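PDB 4P1N: Atg1 tMIT from Kluyveromyces marxianus, which is the tandem MIT region of a serine/threonine protein kinase of the Atg1/ULK1 subfamily, needed in autophagy to form autophagosomes. Local coordinates for residues B[109-120]-B[145-156]. Residues are numbered along the deposited sequence; the frame is centred on the assembly and turned at random.
Sequences YLKSLTILASSM and WIRDRFNECLDK
In the three-helix bundle of the first MIT domain, helices 95-129 and 137-170 pack antiparallel through segments 109-120 and 145-156, their axes 9.2 Å apart at 153°, with knobs-into-holes packing led by L116 and C153. L116 enters the hole formed by I146, R149, F150 and C153, its CD1 3.6 Å from F150 N. C153 sits among Y109, S112, L113 and L116; its SG meets the Y109 ring at the edge, 3.8 Å from Y109 CD1. F150, with CG anti to its backbone N (chi1 -173°), swings its ring alongside helix 109-120, where L113 CD2 lies over one face, 3.8 Å from the centroid, in a CH-pi contact, while L116 CB and A117 CB approach the rim. Helix 10-33, the third of the bundle, touches Y109, S112, L116 and S119. At one end, K156 CB lies over one face of the Y109 ring, offset toward the rim, and the lysine's extended chain carries NZ to E152 OE2 (2.7 Å). E29 OE2 of helix 10-33 hydrogen-bonds Y109 OH and salt-bridges K156 NZ, linking the three helices. R149 NE and NH2 grip E152 OE1 side-on. At the other end, the bent M120 chain brings SD to 3.4 Å from I146 CG2, and I146 CD1 lies 3.3 Å from S119 OG.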
loop_
_atom_site.group_PDB
_atom_site.type_symbol
_atom_site.label_atom_id
_atom_site.label_comp_id
_atom_site.label_asym_id
_atom_site.label_seq_id
_atom_site.Cartn_x
_atom_site.Cartn_y
_atom_site.Cartn_z
ATOM N N TYR B 109 10.893 12.617 -1.044
ATOM C CA TYR B 109 10.906 11.302 -0.445
ATOM C C TYR B 109 11.018 11.432 1.078
ATOM O O TYR B 109 10.439 10.623 1.793
ATOM C CB TYR B 109 12.030 10.390 -0.990
ATOM C CG TYR B 109 11.731 9.802 -2.307
ATOM C CD1 TYR B 109 10.592 9.003 -2.504
ATOM C CD2 TYR B 109 12.501 10.120 -3.409
ATOM C CE1 TYR B 109 10.270 8.491 -3.752
ATOM C CE2 TYR B 109 12.170 9.623 -4.674
ATOM C CZ TYR B 109 11.049 8.831 -4.839
ATOM O OH TYR B 109 10.779 8.331 -6.080
ATOM N N LEU B 110 11.779 12.392 1.587
ATOM C CA LEU B 110 11.918 12.507 3.045
ATOM C C LEU B 110 10.607 12.958 3.681
ATOM O O LEU B 110 10.276 12.531 4.750
ATOM C CB LEU B 110 13.036 13.455 3.475
ATOM C CG LEU B 110 14.468 13.081 3.088
ATOM C CD1 LEU B 110 15.402 14.205 3.529
ATOM C CD2 LEU B 110 14.968 11.814 3.764
ATOM N N LYS B 111 9.847 13.808 3.008
ATOM C CA LYS B 111 8.563 14.153 3.506
ATOM C C LYS B 111 7.607 12.967 3.458
ATOM O O LYS B 111 6.839 12.737 4.425
ATOM C CB LYS B 111 8.004 15.361 2.756
ATOM C CG LYS B 111 6.634 15.811 3.209
ATOM C CD LYS B 111 6.597 16.317 4.642
ATOM C CE LYS B 111 7.308 17.667 4.809
ATOM N NZ LYS B 111 7.641 17.805 6.241
ATOM N N SER B 112 7.646 12.199 2.377
ATOM C CA SER B 112 6.892 10.931 2.332
ATOM C C SER B 112 7.175 10.033 3.510
ATOM O O SER B 112 6.270 9.512 4.179
ATOM C CB SER B 112 7.124 10.147 1.023
ATOM O OG SER B 112 6.867 10.958 -0.110
ATOM N N LEU B 113 8.442 9.859 3.792
ATOM C CA LEU B 113 8.840 9.066 4.940
ATOM C C LEU B 113 8.313 9.584 6.285
ATOM O O LEU B 113 7.966 8.788 7.161
ATOM C CB LEU B 113 10.334 8.974 4.991
ATOM C CG LEU B 113 10.939 8.107 3.943
ATOM C CD1 LEU B 113 12.429 8.412 3.859
ATOM C CD2 LEU B 113 10.709 6.632 4.320
ATOM N N THR B 114 8.163 10.893 6.427
ATOM C CA THR B 114 7.663 11.476 7.678
ATOM C C THR B 114 6.184 11.083 7.821
ATOM O O THR B 114 5.717 10.692 8.886
ATOM C CB THR B 114 7.804 13.041 7.715
ATOM O OG1 THR B 114 9.168 13.395 7.866
ATOM C CG2 THR B 114 7.054 13.654 8.868
ATOM N N ILE B 115 5.460 11.159 6.733
ATOM C CA ILE B 115 4.032 10.801 6.758
ATOM C C ILE B 115 3.845 9.313 6.988
ATOM O O ILE B 115 3.035 8.900 7.816
ATOM C CB ILE B 115 3.343 11.262 5.468
ATOM C CG1 ILE B 115 3.590 12.751 5.268
ATOM C CG2 ILE B 115 1.838 11.046 5.545
ATOM C CD1 ILE B 115 3.204 13.210 3.869
ATOM N N LEU B 116 4.631 8.491 6.294
ATOM C CA LEU B 116 4.557 7.060 6.461
ATOM C C LEU B 116 4.908 6.680 7.921
ATOM O O LEU B 116 4.217 5.858 8.531
ATOM C CB LEU B 116 5.500 6.340 5.432
ATOM C CG LEU B 116 5.080 6.552 3.947
ATOM C CD1 LEU B 116 6.214 6.198 3.002
ATOM C CD2 LEU B 116 3.821 5.768 3.584
ATOM N N ALA B 117 5.997 7.229 8.450
ATOM C CA ALA B 117 6.432 6.964 9.839
ATOM C C ALA B 117 5.356 7.316 10.852
ATOM O O ALA B 117 5.096 6.589 11.847
ATOM C CB ALA B 117 7.683 7.768 10.157
ATOM N N SER B 118 4.735 8.450 10.612
ATOM C CA SER B 118 3.679 8.934 11.485
ATOM C C SER B 118 2.510 7.936 11.530
ATOM O O SER B 118 1.913 7.700 12.567
ATOM C CB SER B 118 3.207 10.284 10.968
ATOM O OG SER B 118 2.159 10.744 11.786
ATOM N N SER B 119 2.173 7.393 10.362
ATOM C CA SER B 119 1.223 6.290 10.214
ATOM C C SER B 119 1.541 5.051 11.046
ATOM O O SER B 119 0.675 4.495 11.749
ATOM C CB SER B 119 1.164 5.885 8.704
ATOM O OG SER B 119 -0.181 5.792 8.369
ATOM N N MET B 120 2.777 4.589 10.961
ATOM C CA MET B 120 3.176 3.399 11.699
ATOM C C MET B 120 3.118 3.632 13.224
ATOM O O MET B 120 2.680 2.765 13.994
ATOM C CB MET B 120 4.590 2.982 11.324
ATOM C CG MET B 120 4.778 2.615 9.872
ATOM S SD MET B 120 3.698 1.258 9.418
ATOM C CE MET B 120 4.730 -0.080 9.976
ATOM N N TRP B 145 1.011 -1.864 2.812
ATOM C CA TRP B 145 1.318 -0.814 1.841
ATOM C C TRP B 145 2.249 0.261 2.369
ATOM O O TRP B 145 3.225 0.616 1.712
ATOM C CB TRP B 145 0.034 -0.196 1.299
ATOM C CG TRP B 145 0.259 0.813 0.224
ATOM C CD1 TRP B 145 0.468 0.599 -1.138
ATOM C CD2 TRP B 145 0.360 2.233 0.425
ATOM N NE1 TRP B 145 0.647 1.833 -1.770
ATOM C CE2 TRP B 145 0.576 2.835 -0.827
ATOM C CE3 TRP B 145 0.222 3.046 1.535
ATOM C CZ2 TRP B 145 0.707 4.228 -0.972
ATOM C CZ3 TRP B 145 0.311 4.439 1.376
ATOM C CH2 TRP B 145 0.558 5.002 0.145
ATOM N N ILE B 146 1.936 0.801 3.552
ATOM C CA ILE B 146 2.739 1.836 4.199
ATOM C C ILE B 146 4.143 1.333 4.380
ATOM O O ILE B 146 5.098 2.012 4.048
ATOM C CB ILE B 146 2.121 2.215 5.594
ATOM C CG1 ILE B 146 0.880 3.056 5.409
ATOM C CG2 ILE B 146 3.124 2.942 6.477
ATOM C CD1 ILE B 146 -0.076 3.054 6.588
ATOM N N ARG B 147 4.276 0.111 4.875
ATOM C CA ARG B 147 5.588 -0.481 5.065
ATOM C C ARG B 147 6.389 -0.627 3.754
ATOM O O ARG B 147 7.572 -0.274 3.732
ATOM C CB ARG B 147 5.482 -1.816 5.760
ATOM C CG ARG B 147 6.816 -2.507 5.930
ATOM C CD ARG B 147 6.939 -3.746 5.049
ATOM N NE ARG B 147 6.227 -4.863 5.653
ATOM C CZ ARG B 147 5.271 -5.620 5.087
ATOM N NH1 ARG B 147 4.839 -5.445 3.817
ATOM N NH2 ARG B 147 4.723 -6.576 5.844
ATOM N N ASP B 148 5.734 -1.128 2.708
ATOM C CA ASP B 148 6.327 -1.253 1.349
ATOM C C ASP B 148 6.773 0.153 0.870
ATOM O O ASP B 148 7.850 0.329 0.332
ATOM C CB ASP B 148 5.307 -1.773 0.276
ATOM C CG ASP B 148 4.703 -3.174 0.541
ATOM O OD1 ASP B 148 5.434 -4.036 1.031
ATOM O OD2 ASP B 148 3.454 -3.430 0.157
ATOM N N ARG B 149 5.914 1.152 1.003
ATOM C CA ARG B 149 6.303 2.510 0.559
ATOM C C ARG B 149 7.442 3.095 1.360
ATOM O O ARG B 149 8.340 3.743 0.803
ATOM C CB ARG B 149 5.116 3.477 0.595
ATOM C CG ARG B 149 4.027 3.098 -0.382
ATOM C CD ARG B 149 4.401 3.284 -1.883
ATOM N NE ARG B 149 5.200 2.187 -2.393
ATOM C CZ ARG B 149 4.796 0.921 -2.479
ATOM N NH1 ARG B 149 3.576 0.561 -2.137
ATOM N NH2 ARG B 149 5.616 -0.003 -2.876
ATOM N N PHE B 150 7.452 2.818 2.660
ATOM C CA PHE B 150 8.520 3.282 3.541
ATOM C C PHE B 150 9.861 2.731 3.061
ATOM O O PHE B 150 10.790 3.495 2.887
ATOM C CB PHE B 150 8.214 2.871 4.976
ATOM C CG PHE B 150 9.138 3.434 5.985
ATOM C CD1 PHE B 150 10.346 2.843 6.223
ATOM C CD2 PHE B 150 8.797 4.559 6.681
ATOM C CE1 PHE B 150 11.228 3.371 7.146
ATOM C CE2 PHE B 150 9.668 5.101 7.636
ATOM C CZ PHE B 150 10.880 4.499 7.865
ATOM N N ASN B 151 9.949 1.423 2.801
ATOM C CA ASN B 151 11.198 0.777 2.354
ATOM C C ASN B 151 11.619 1.231 0.981
ATOM O O ASN B 151 12.789 1.503 0.758
ATOM C CB ASN B 151 11.063 -0.756 2.362
ATOM C CG ASN B 151 10.919 -1.288 3.770
ATOM O OD1 ASN B 151 11.357 -0.641 4.706
ATOM N ND2 ASN B 151 10.331 -2.448 3.931
ATOM N N GLU B 152 10.663 1.330 0.068
ATOM C CA GLU B 152 10.926 1.944 -1.228
ATOM C C GLU B 152 11.436 3.410 -1.119
ATOM O O GLU B 152 12.455 3.772 -1.736
ATOM C CB GLU B 152 9.674 1.877 -2.111
ATOM C CG GLU B 152 9.852 2.497 -3.493
ATOM C CD GLU B 152 8.550 2.568 -4.284
ATOM O OE1 GLU B 152 7.518 2.037 -3.817
ATOM O OE2 GLU B 152 8.566 3.162 -5.373
ATOM N N CYS B 153 10.737 4.261 -0.364
ATOM C CA CYS B 153 11.146 5.678 -0.245
ATOM C C CYS B 153 12.550 5.816 0.359
ATOM O O CYS B 153 13.369 6.700 -0.053
ATOM C CB CYS B 153 10.141 6.485 0.594
ATOM S SG CYS B 153 8.599 6.703 -0.308
ATOM N N LEU B 154 12.787 5.005 1.377
ATOM C CA LEU B 154 14.063 4.983 2.030
ATOM C C LEU B 154 15.178 4.550 1.048
ATOM O O LEU B 154 16.240 5.174 1.030
ATOM C CB LEU B 154 14.050 4.036 3.216
ATOM C CG LEU B 154 14.599 4.507 4.554
ATOM C CD1 LEU B 154 15.129 3.276 5.247
ATOM C CD2 LEU B 154 15.668 5.595 4.481
ATOM N N ASP B 155 14.960 3.476 0.267
ATOM C CA ASP B 155 15.976 3.071 -0.717
ATOM C C ASP B 155 16.252 4.157 -1.752
ATOM O O ASP B 155 17.415 4.441 -2.065
ATOM C CB ASP B 155 15.598 1.782 -1.430
ATOM C CG ASP B 155 15.658 0.569 -0.515
ATOM O OD1 ASP B 155 16.139 0.696 0.635
ATOM O OD2 ASP B 155 15.205 -0.512 -0.943
ATOM N N LYS B 156 15.195 4.761 -2.281
ATOM C CA LYS B 156 15.336 5.862 -3.222
ATOM C C LYS B 156 16.019 7.109 -2.643
ATOM O O LYS B 156 16.882 7.731 -3.305
ATOM C CB LYS B 156 14.003 6.195 -3.875
ATOM C CG LYS B 156 13.616 5.117 -4.853
ATOM C CD LYS B 156 12.259 5.297 -5.498
ATOM C CE LYS B 156 11.964 4.091 -6.427
ATOM N NZ LYS B 156 10.542 4.139 -6.906
#